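Local coordinates for protein endo-beta-1,4-glucanase (Ampullaria crossean, PDB 5XBU) that probably hydrolyses internal beta-1,4-glucosidic bonds of cellulose, as a glycoside hydrolase family 45 endoglucanase, at residues E62-D67 with C78-R83; P103-V108 with E163-P168. All coordinates share one frame; numbering follows the deposited sequence. Where two conformers were deposited one is given.

Both contacts involve strands of one curled mixed sheet, the double-psi beta-barrel of the family 45 fold, and their centres lie about 10 Å apart; helix 62-65 packs on it in contact 1. They come in series along the chain: contact 1 (62-67 with 78-83) closes before contact 2 (103-108 with 163-168) opens. Strand 81-86 connects them, since it runs antiparallel to both strand 104-108 and strand 160-165, which contact 2 brings together along with the loop after the second. Through a probable hydrogen bond from the Tyr64 hydroxyl to Glu164, helix 62-65 is linked to strand 160-165; the Cys81-Cys167 disulfide ties strand 81-86 to the loop that follows that strand.

Contact 1: residues E62-D67 with C78-R83; sequences ERYFDD and CGKCVR
Two aromatic side chains of the short helix 62-65, Tyr64 and Phe65, reach strand 81-86 of the double-psi beta-barrel and the loop before it, and between them they make all the close side-chain contacts here. No hydrogen bond joins the two segments; the 188 Å² buried, both sides summed, rests on sulfur-aromatic and van der Waals contacts.

The sulfur-aromatic contact pairs Phe65 with Cys78. SG of Cys78 lies 3.6 Å from both CE1 and CZ of Phe65. It approaches the ring at a slant, 56° from the ring normal and 4.5 Å from the centroid of Phe65. This sulfur is also disulfide-bonded to Cys38, so the ring lies against a cross-link. Ala37, Ala111 and Val108 also touch Phe65.

Van der Waals packing at Tyr64 is made by its hydroxyl oxygen, with the ring's CZ farther off. With CG anti to the backbone N (chi1 174°), the phenol extends from the helix to the strand, where the Tyr64 and Val82 side chains run alongside each other, pointing opposite ways. Tyr64 OH lies 3.8 Å from Val82 CG1 and 4.0 Å from Lys80 CB. The polar partner of that hydroxyl is Glu164, whose carboxylate also forms a salt bridge with Lys80; the lysine ammonium additionally bonds to Asn77 OD1.

Two polar features lie inside 62-67. A Schellman motif ends the helix, with Asp67 at positive phi as the C-prime residue and its N 3.0 Å from Tyr64 O. Arg63 and Glu62, neighbours in the helix, form a salt bridge in which the carboxylate oxygen lies near the guanidinium plane, while the donor stands 51° out of the carboxylate plane: Arg63 NH1 to Glu62 OE1 is 2.8 Å, and Glu62 OE2 accepts from the backbone N of Ile114.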
ATOM      1  N   GLU A  62      -3.447  -6.010   5.496  1.00  8.57           N
ATOM      2  CA  GLU A  62      -2.806  -6.790   6.550  1.00  8.94           C
ATOM      3  C   GLU A  62      -2.103  -8.057   6.061  1.00  8.91           C
ATOM      4  O   GLU A  62      -0.984  -8.344   6.497  1.00  9.13           O
ATOM      5  CB  GLU A  62      -3.892  -7.157   7.565  1.00 10.41           C
ATOM      6  CG  GLU A  62      -3.415  -7.888   8.800  1.00 11.20           C
ATOM      7  CD  GLU A  62      -4.525  -8.097   9.806  1.00 11.96           C
ATOM      8  OE1 GLU A  62      -4.428  -9.101  10.533  1.00 13.94           O
ATOM      9  OE2 GLU A  62      -5.467  -7.281   9.897  1.00 11.43           O
ATOM     10  N   ARG A  63      -2.760  -8.865   5.228  1.00  8.89           N
ATOM     11  CA  ARG A  63      -2.159 -10.144   4.868  1.00  9.30           C
ATOM     12  C   ARG A  63      -0.926  -9.981   3.990  1.00  9.34           C
ATOM     13  O   ARG A  63      -0.029 -10.828   4.054  1.00 11.41           O
ATOM     14  CB  ARG A  63      -3.196 -11.080   4.261  1.00  9.71           C
ATOM     15  CG  ARG A  63      -4.241 -11.548   5.262  1.00 10.49           C
ATOM     16  CD  ARG A  63      -3.694 -12.610   6.269  1.00 11.64           C
ATOM     17  NE  ARG A  63      -4.752 -12.917   7.250  1.00 12.29           N
ATOM     18  CZ  ARG A  63      -5.005 -12.201   8.336  1.00 13.10           C
ATOM     19  NH1 ARG A  63      -4.160 -11.252   8.717  1.00 13.98           N
ATOM     20  NH2 ARG A  63      -6.119 -12.428   9.015  1.00 13.67           N
ATOM     21  N   TYR A  64      -0.817  -8.920   3.187  1.00  8.66           N
ATOM     22  CA  TYR A  64       0.461  -8.633   2.546  1.00  8.82           C
ATOM     23  C   TYR A  64       1.455  -8.080   3.555  1.00  8.93           C
ATOM     24  O   TYR A  64       2.615  -8.500   3.592  1.00  9.57           O
ATOM     25  CB  TYR A  64       0.312  -7.682   1.343  1.00  8.90           C
ATOM     26  CG  TYR A  64       1.652  -7.297   0.785  1.00  9.11           C
ATOM     27  CD1 TYR A  64       2.464  -8.220   0.135  1.00  9.76           C
ATOM     28  CD2 TYR A  64       2.151  -6.024   0.976  1.00 10.33           C
ATOM     29  CE1 TYR A  64       3.723  -7.886  -0.312  1.00 10.73           C
ATOM     30  CE2 TYR A  64       3.406  -5.683   0.553  1.00 12.03           C
ATOM     31  CZ  TYR A  64       4.200  -6.598  -0.094  1.00 11.61           C
ATOM     32  OH  TYR A  64       5.449  -6.197  -0.492  1.00 13.84           O
ATOM     33  N   PHE A  65       1.015  -7.119   4.376  1.00  8.78           N
ATOM     34  CA  PHE A  65       1.882  -6.531   5.390  1.00  9.24           C
ATOM     35  C   PHE A  65       2.661  -7.578   6.170  1.00  9.07           C
ATOM     36  O   PHE A  65       3.863  -7.400   6.401  1.00  9.39           O
ATOM     37  CB  PHE A  65       1.033  -5.690   6.338  1.00  9.61           C
ATOM     38  CG  PHE A  65       1.794  -5.129   7.487  1.00  9.62           C
ATOM     39  CD1 PHE A  65       2.551  -3.992   7.332  1.00 10.09           C
ATOM     40  CD2 PHE A  65       1.741  -5.717   8.746  1.00 10.25           C
ATOM     41  CE1 PHE A  65       3.253  -3.454   8.402  1.00 10.70           C
ATOM     42  CE2 PHE A  65       2.433  -5.191   9.802  1.00 10.78           C
ATOM     43  CZ  PHE A  65       3.214  -4.050   9.631  1.00 11.14           C
ATOM     44  N   ASP A  66       1.982  -8.645   6.595  1.00  9.46           N
ATOM     45  CA  ASP A  66       2.625  -9.688   7.394  1.00 10.03           C
ATOM     46  C   ASP A  66       2.747 -11.008   6.657  1.00 10.21           C
ATOM     47  O   ASP A  66       2.846 -12.055   7.302  1.00 10.76           O
ATOM     48  CB  ASP A  66       1.938  -9.895   8.737  1.00 10.76           C
ATOM     49  CG  ASP A  66       2.826 -10.643   9.729  1.00 11.30           C
ATOM     50  OD1 ASP A  66       4.077 -10.469   9.675  1.00 11.74           O
ATOM     51  OD2 ASP A  66       2.258 -11.408  10.536  1.00 11.70           O
ATOM     52  N   ASP A  67       2.770 -10.992   5.325  1.00 10.50           N
ATOM     53  CA  ASP A  67       3.023 -12.198   4.531  1.00 11.46           C
ATOM     54  C   ASP A  67       2.190 -13.398   4.993  1.00 11.51           C
ATOM     55  O   ASP A  67       2.712 -14.487   5.249  1.00 12.29           O
ATOM     56  CB  ASP A  67       4.513 -12.558   4.500  1.00 13.07           C
ATOM     57  CG  ASP A  67       4.828 -13.695   3.546  1.00 14.69           C
ATOM     58  OD1 ASP A  67       4.171 -13.789   2.484  1.00 15.64           O
ATOM     59  OD2 ASP A  67       5.744 -14.482   3.852  1.00 15.98           O
ATOM     60  N   CYS A  78       7.428  -5.118   6.447  1.00  9.78           N
ATOM     61  CA  CYS A  78       7.918  -3.792   6.813  1.00  9.92           C
ATOM     62  C   CYS A  78       9.207  -3.504   6.069  1.00  9.75           C
ATOM     63  O   CYS A  78      10.104  -4.346   5.995  1.00 10.34           O
ATOM     64  CB  CYS A  78       8.177  -3.706   8.317  1.00 10.31           C
ATOM     65  SG  CYS A  78       6.751  -3.435   9.339  1.00  9.94           S
ATOM     66  N   GLY A  79       9.312  -2.274   5.549  1.00  9.81           N
ATOM     67  CA  GLY A  79      10.503  -1.848   4.871  1.00 10.52           C
ATOM     68  C   GLY A  79      10.643  -2.305   3.444  1.00 11.28           C
ATOM     69  O   GLY A  79      11.598  -1.891   2.768  1.00 12.63           O
ATOM     70  N   LYS A  80       9.714  -3.111   2.934  1.00 10.57           N
ATOM     71  CA  LYS A  80       9.713  -3.419   1.503  1.00 10.39           C
ATOM     72  C   LYS A  80       9.251  -2.203   0.731  1.00  9.19           C
ATOM     73  O   LYS A  80       8.519  -1.370   1.245  1.00  9.85           O
ATOM     74  CB  LYS A  80       8.744  -4.575   1.177  1.00 12.61           C
ATOM     75  CG  LYS A  80       9.110  -5.917   1.770  1.00 15.80           C
ATOM     76  CD  LYS A  80      10.330  -6.475   1.057  1.00 19.00           C
ATOM     77  CE  LYS A  80      10.543  -7.945   1.390  1.00 21.31           C
ATOM     78  NZ  LYS A  80       9.478  -8.864   0.815  1.00 22.57           N
ATOM     79  N   CYS A  81       9.673  -2.119  -0.520  1.00  9.10           N
ATOM     80  CA  CYS A  81       9.180  -1.098  -1.426  1.00  9.33           C
ATOM     81  C   CYS A  81       8.391  -1.737  -2.561  1.00  9.51           C
ATOM     82  O   CYS A  81       8.688  -2.845  -3.028  1.00 10.37           O
ATOM     83  CB  CYS A  81      10.324  -0.256  -1.995  1.00 10.10           C
ATOM     84  SG  CYS A  81      10.977   0.888  -0.739  1.00 10.59           S
ATOM     85  N   VAL A  82       7.365  -1.014  -2.993  1.00  9.08           N
ATOM     86  CA  VAL A  82       6.499  -1.435  -4.077  1.00  9.15           C
ATOM     87  C   VAL A  82       6.425  -0.307  -5.107  1.00  9.23           C
ATOM     88  O   VAL A  82       6.268   0.865  -4.749  1.00 10.32           O
ATOM     89  CB  VAL A  82       5.091  -1.852  -3.593  1.00  9.17           C
ATOM     90  CG1 VAL A  82       5.178  -3.124  -2.746  1.00  9.55           C
ATOM     91  CG2 VAL A  82       4.349  -0.762  -2.887  1.00  9.77           C
ATOM     92  N   ARG A  83       6.541  -0.667  -6.379  0.51  9.16           N
ATOM     93  CA  ARG A  83       6.309   0.274  -7.463  0.51  9.46           C
ATOM     94  C   ARG A  83       4.866   0.111  -7.892  0.51  8.91           C
ATOM     95  O   ARG A  83       4.422  -1.010  -8.177  0.51  8.95           O
ATOM     96  CB  ARG A  83       7.232   0.004  -8.646  0.51 10.62           C
ATOM     97  CG  ARG A  83       6.944   0.946  -9.815  0.51 12.03           C
ATOM     98  CD  ARG A  83       7.894   0.799 -10.974  0.51 13.72           C
ATOM     99  NE  ARG A  83       9.258   1.173 -10.608  0.51 15.81           N
ATOM    100  CZ  ARG A  83      10.275   0.327 -10.583  0.51 17.20           C
ATOM    101  NH1 ARG A  83      10.082  -0.945 -10.907  0.51 17.82           N
ATOM    102  NH2 ARG A  83      11.484   0.756 -10.249  0.51 17.90           N
TER

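Contact 2: residues P103-V108 with E163-P168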
ATOM      1  N   PRO A 103       4.923   5.916 -12.775  0.60 11.07           N
ATOM      2  CA  PRO A 103       5.001   5.021 -11.622  0.60 10.77           C
ATOM      3  C   PRO A 103       5.544   5.765 -10.414  0.60 10.52           C
ATOM      4  O   PRO A 103       6.236   6.778 -10.525  0.60 10.60           O
ATOM      5  CB  PRO A 103       5.977   3.941 -12.080  0.60 11.54           C
ATOM      6  CG  PRO A 103       6.823   4.582 -13.120  0.60 12.10           C
ATOM      7  CD  PRO A 103       5.976   5.645 -13.770  0.60 11.60           C
ATOM      8  N   VAL A 104       5.199   5.254  -9.243  1.00 10.17           N
ATOM      9  CA  VAL A 104       5.721   5.795  -7.993  1.00 10.15           C
ATOM     10  C   VAL A 104       6.051   4.626  -7.072  1.00  9.52           C
ATOM     11  O   VAL A 104       5.274   3.679  -6.955  1.00  9.67           O
ATOM     12  CB  VAL A 104       4.719   6.766  -7.326  1.00 11.26           C
ATOM     13  CG1 VAL A 104       5.297   7.351  -6.070  1.00 11.99           C
ATOM     14  CG2 VAL A 104       4.296   7.906  -8.283  1.00 12.61           C
ATOM     15  N   VAL A 105       7.201   4.709  -6.428  1.00  9.79           N
ATOM     16  CA  VAL A 105       7.667   3.721  -5.460  1.00  9.86           C
ATOM     17  C   VAL A 105       7.301   4.177  -4.054  1.00  9.76           C
ATOM     18  O   VAL A 105       7.602   5.309  -3.654  1.00 10.98           O
ATOM     19  CB  VAL A 105       9.178   3.475  -5.599  1.00 11.02           C
ATOM     20  CG1 VAL A 105       9.698   2.524  -4.505  1.00 12.28           C
ATOM     21  CG2 VAL A 105       9.544   2.946  -6.984  1.00 12.13           C
ATOM     22  N   PHE A 106       6.685   3.275  -3.289  1.00  9.39           N
ATOM     23  CA  PHE A 106       6.298   3.528  -1.910  1.00  9.56           C
ATOM     24  C   PHE A 106       6.974   2.505  -1.007  1.00  9.01           C
ATOM     25  O   PHE A 106       7.087   1.325  -1.360  1.00  9.97           O
ATOM     26  CB  PHE A 106       4.791   3.401  -1.708  1.00  9.49           C
ATOM     27  CG  PHE A 106       3.990   4.416  -2.487  1.00  9.48           C
ATOM     28  CD1 PHE A 106       3.703   4.192  -3.820  1.00  9.95           C
ATOM     29  CD2 PHE A 106       3.542   5.586  -1.892  1.00  9.88           C
ATOM     30  CE1 PHE A 106       2.985   5.128  -4.558  1.00 10.80           C
ATOM     31  CE2 PHE A 106       2.826   6.533  -2.616  1.00 10.77           C
ATOM     32  CZ  PHE A 106       2.559   6.289  -3.957  1.00 11.00           C
ATOM     33  N   MET A 107       7.352   2.922   0.193  1.00  8.81           N
ATOM     34  CA  MET A 107       7.890   2.009   1.197  1.00  8.46           C
ATOM     35  C   MET A 107       6.832   1.645   2.224  1.00  8.15           C
ATOM     36  O   MET A 107       6.088   2.502   2.709  1.00  8.49           O
ATOM     37  CB  MET A 107       9.112   2.632   1.880  1.00  8.84           C
ATOM     38  CG  MET A 107       9.807   1.649   2.837  1.00  9.06           C
ATOM     39  SD  MET A 107      11.446   2.200   3.331  1.00  9.80           S
ATOM     40  CE  MET A 107      11.017   3.579   4.413  1.00 10.61           C
ATOM     41  N   VAL A 108       6.780   0.354   2.569  1.00  8.17           N
ATOM     42  CA  VAL A 108       5.876  -0.140   3.597  1.00  8.31           C
ATOM     43  C   VAL A 108       6.371   0.297   4.969  1.00  8.50           C
ATOM     44  O   VAL A 108       7.438  -0.126   5.419  1.00  9.05           O
ATOM     45  CB  VAL A 108       5.791  -1.672   3.541  1.00  8.72           C
ATOM     46  CG1 VAL A 108       4.928  -2.182   4.657  1.00  8.98           C
ATOM     47  CG2 VAL A 108       5.314  -2.131   2.153  1.00  8.98           C
ATOM     48  N   GLU A 163       4.422  -4.162  -7.993  0.66  9.85           N
ATOM     49  CA  GLU A 163       5.482  -5.146  -7.826  0.66 11.70           C
ATOM     50  C   GLU A 163       6.426  -4.677  -6.748  0.66 11.03           C
ATOM     51  O   GLU A 163       6.575  -3.479  -6.516  0.66 11.25           O
ATOM     52  CB  GLU A 163       6.310  -5.409  -9.087  0.66 14.00           C
ATOM     53  CG  GLU A 163       6.937  -4.145  -9.634  0.66 16.20           C
ATOM     54  CD  GLU A 163       7.883  -4.368 -10.816  0.66 18.82           C
ATOM     55  OE1 GLU A 163       8.230  -3.382 -11.498  0.66 19.95           O
ATOM     56  OE2 GLU A 163       8.293  -5.508 -11.049  0.66 20.22           O
ATOM     57  N   GLU A 164       7.076  -5.621  -6.097  1.00 11.69           N
ATOM     58  CA  GLU A 164       8.130  -5.282  -5.144  1.00 12.19           C
ATOM     59  C   GLU A 164       9.383  -4.895  -5.907  1.00 12.48           C
ATOM     60  O   GLU A 164       9.718  -5.498  -6.927  1.00 13.68           O
ATOM     61  CB  GLU A 164       8.477  -6.449  -4.248  1.00 14.08           C
ATOM     62  CG  GLU A 164       7.578  -6.574  -3.092  1.00 14.99           C
ATOM     63  CD  GLU A 164       7.984  -7.667  -2.105  1.00 15.60           C
ATOM     64  OE1 GLU A 164       9.150  -8.150  -2.072  1.00 16.34           O
ATOM     65  OE2 GLU A 164       7.106  -8.007  -1.311  1.00 15.98           O
ATOM     66  N   VAL A 165      10.087  -3.890  -5.404  1.00 12.20           N
ATOM     67  CA  VAL A 165      11.327  -3.421  -6.014  1.00 12.45           C
ATOM     68  C   VAL A 165      12.306  -3.102  -4.897  1.00 11.87           C
ATOM     69  O   VAL A 165      11.901  -2.801  -3.769  1.00 11.43           O
ATOM     70  CB  VAL A 165      11.087  -2.153  -6.878  1.00 14.11           C
ATOM     71  CG1 VAL A 165      10.133  -2.440  -8.004  1.00 15.67           C
ATOM     72  CG2 VAL A 165      10.523  -0.996  -6.049  1.00 14.56           C
ATOM     73  N   PRO A 166      13.598  -3.113  -5.189  1.00 12.59           N
ATOM     74  CA  PRO A 166      14.550  -2.593  -4.205  1.00 13.31           C
ATOM     75  C   PRO A 166      14.206  -1.154  -3.843  1.00 13.04           C
ATOM     76  O   PRO A 166      13.839  -0.343  -4.694  1.00 13.93           O
ATOM     77  CB  PRO A 166      15.894  -2.669  -4.937  1.00 14.83           C
ATOM     78  CG  PRO A 166      15.690  -3.647  -6.015  1.00 15.30           C
ATOM     79  CD  PRO A 166      14.259  -3.592  -6.413  1.00 13.84           C
ATOM     80  N   CYS A 167      14.338  -0.810  -2.571  1.00 12.37           N
ATOM     81  CA  CYS A 167      14.040   0.560  -2.172  1.00 12.08           C
ATOM     82  C   CYS A 167      15.090   1.531  -2.693  1.00 13.16           C
ATOM     83  O   CYS A 167      16.283   1.227  -2.694  1.00 14.18           O
ATOM     84  CB  CYS A 167      13.964   0.715  -0.653  1.00 11.96           C
ATOM     85  SG  CYS A 167      12.544  -0.099   0.105  1.00 11.65           S
ATOM     86  N   PRO A 168      14.671   2.720  -3.105  1.00 13.68           N
ATOM     87  CA  PRO A 168      15.621   3.788  -3.367  1.00 14.61           C
ATOM     88  C   PRO A 168      16.481   4.027  -2.128  1.00 14.34           C
ATOM     89  O   PRO A 168      16.057   3.800  -0.989  1.00 13.69           O
ATOM     90  CB  PRO A 168      14.703   4.973  -3.674  1.00 15.92           C
ATOM     91  CG  PRO A 168      13.404   4.316  -4.222  1.00 16.28           C
ATOM     92  CD  PRO A 168      13.277   3.154  -3.304  1.00 15.24           C
TER
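Val105 has the most surface buried in this contact, 60 Å², and its CG1 methyl serves two partners. Placed anti to the backbone N (chi1 175°), CG1 meets Val165 CG2 at 3.9 Å and Pro168 CD at 3.8 Å. The two valines meet tip to tip, their branches pointing at one another, and Pro168 turns the CD edge of its ring to the same methyl. The second branch of Val105 adds a looser touch, CG2 to Val165 CG2 at 4.2 Å. CG2 of Val165 is flanked by both backbone branches, which turns this methyl toward strand 104-108.

In the double-psi beta-barrel, strands 104-108 and 160-165 are each paired antiparallel with strand 81-86 rather than with each other. The absence of hydrogen bonds between the present segments agrees with that topology; their meeting is made by side chains alone. Pro168 occupies the N-cap position of helix 169-175, so its touch on Val105 places the start of that helix beside the strand.

Cys167 comes next, with 38 Å² covered, and it faces Met107. The two sulfurs approach within van der Waals range, Met107 SD to Cys167 SG 4.1 Å, while Cys167 SG is itself bonded to Cys81 of the intervening strand. In Met107 the extended chi1 (-174°) and chi2 (166°) carry SD out beside the disulfide, and the bend at chi3 turns only the terminal CE. Leu171 and Tyr175 of helix 169-175 also touch the methionine side chain.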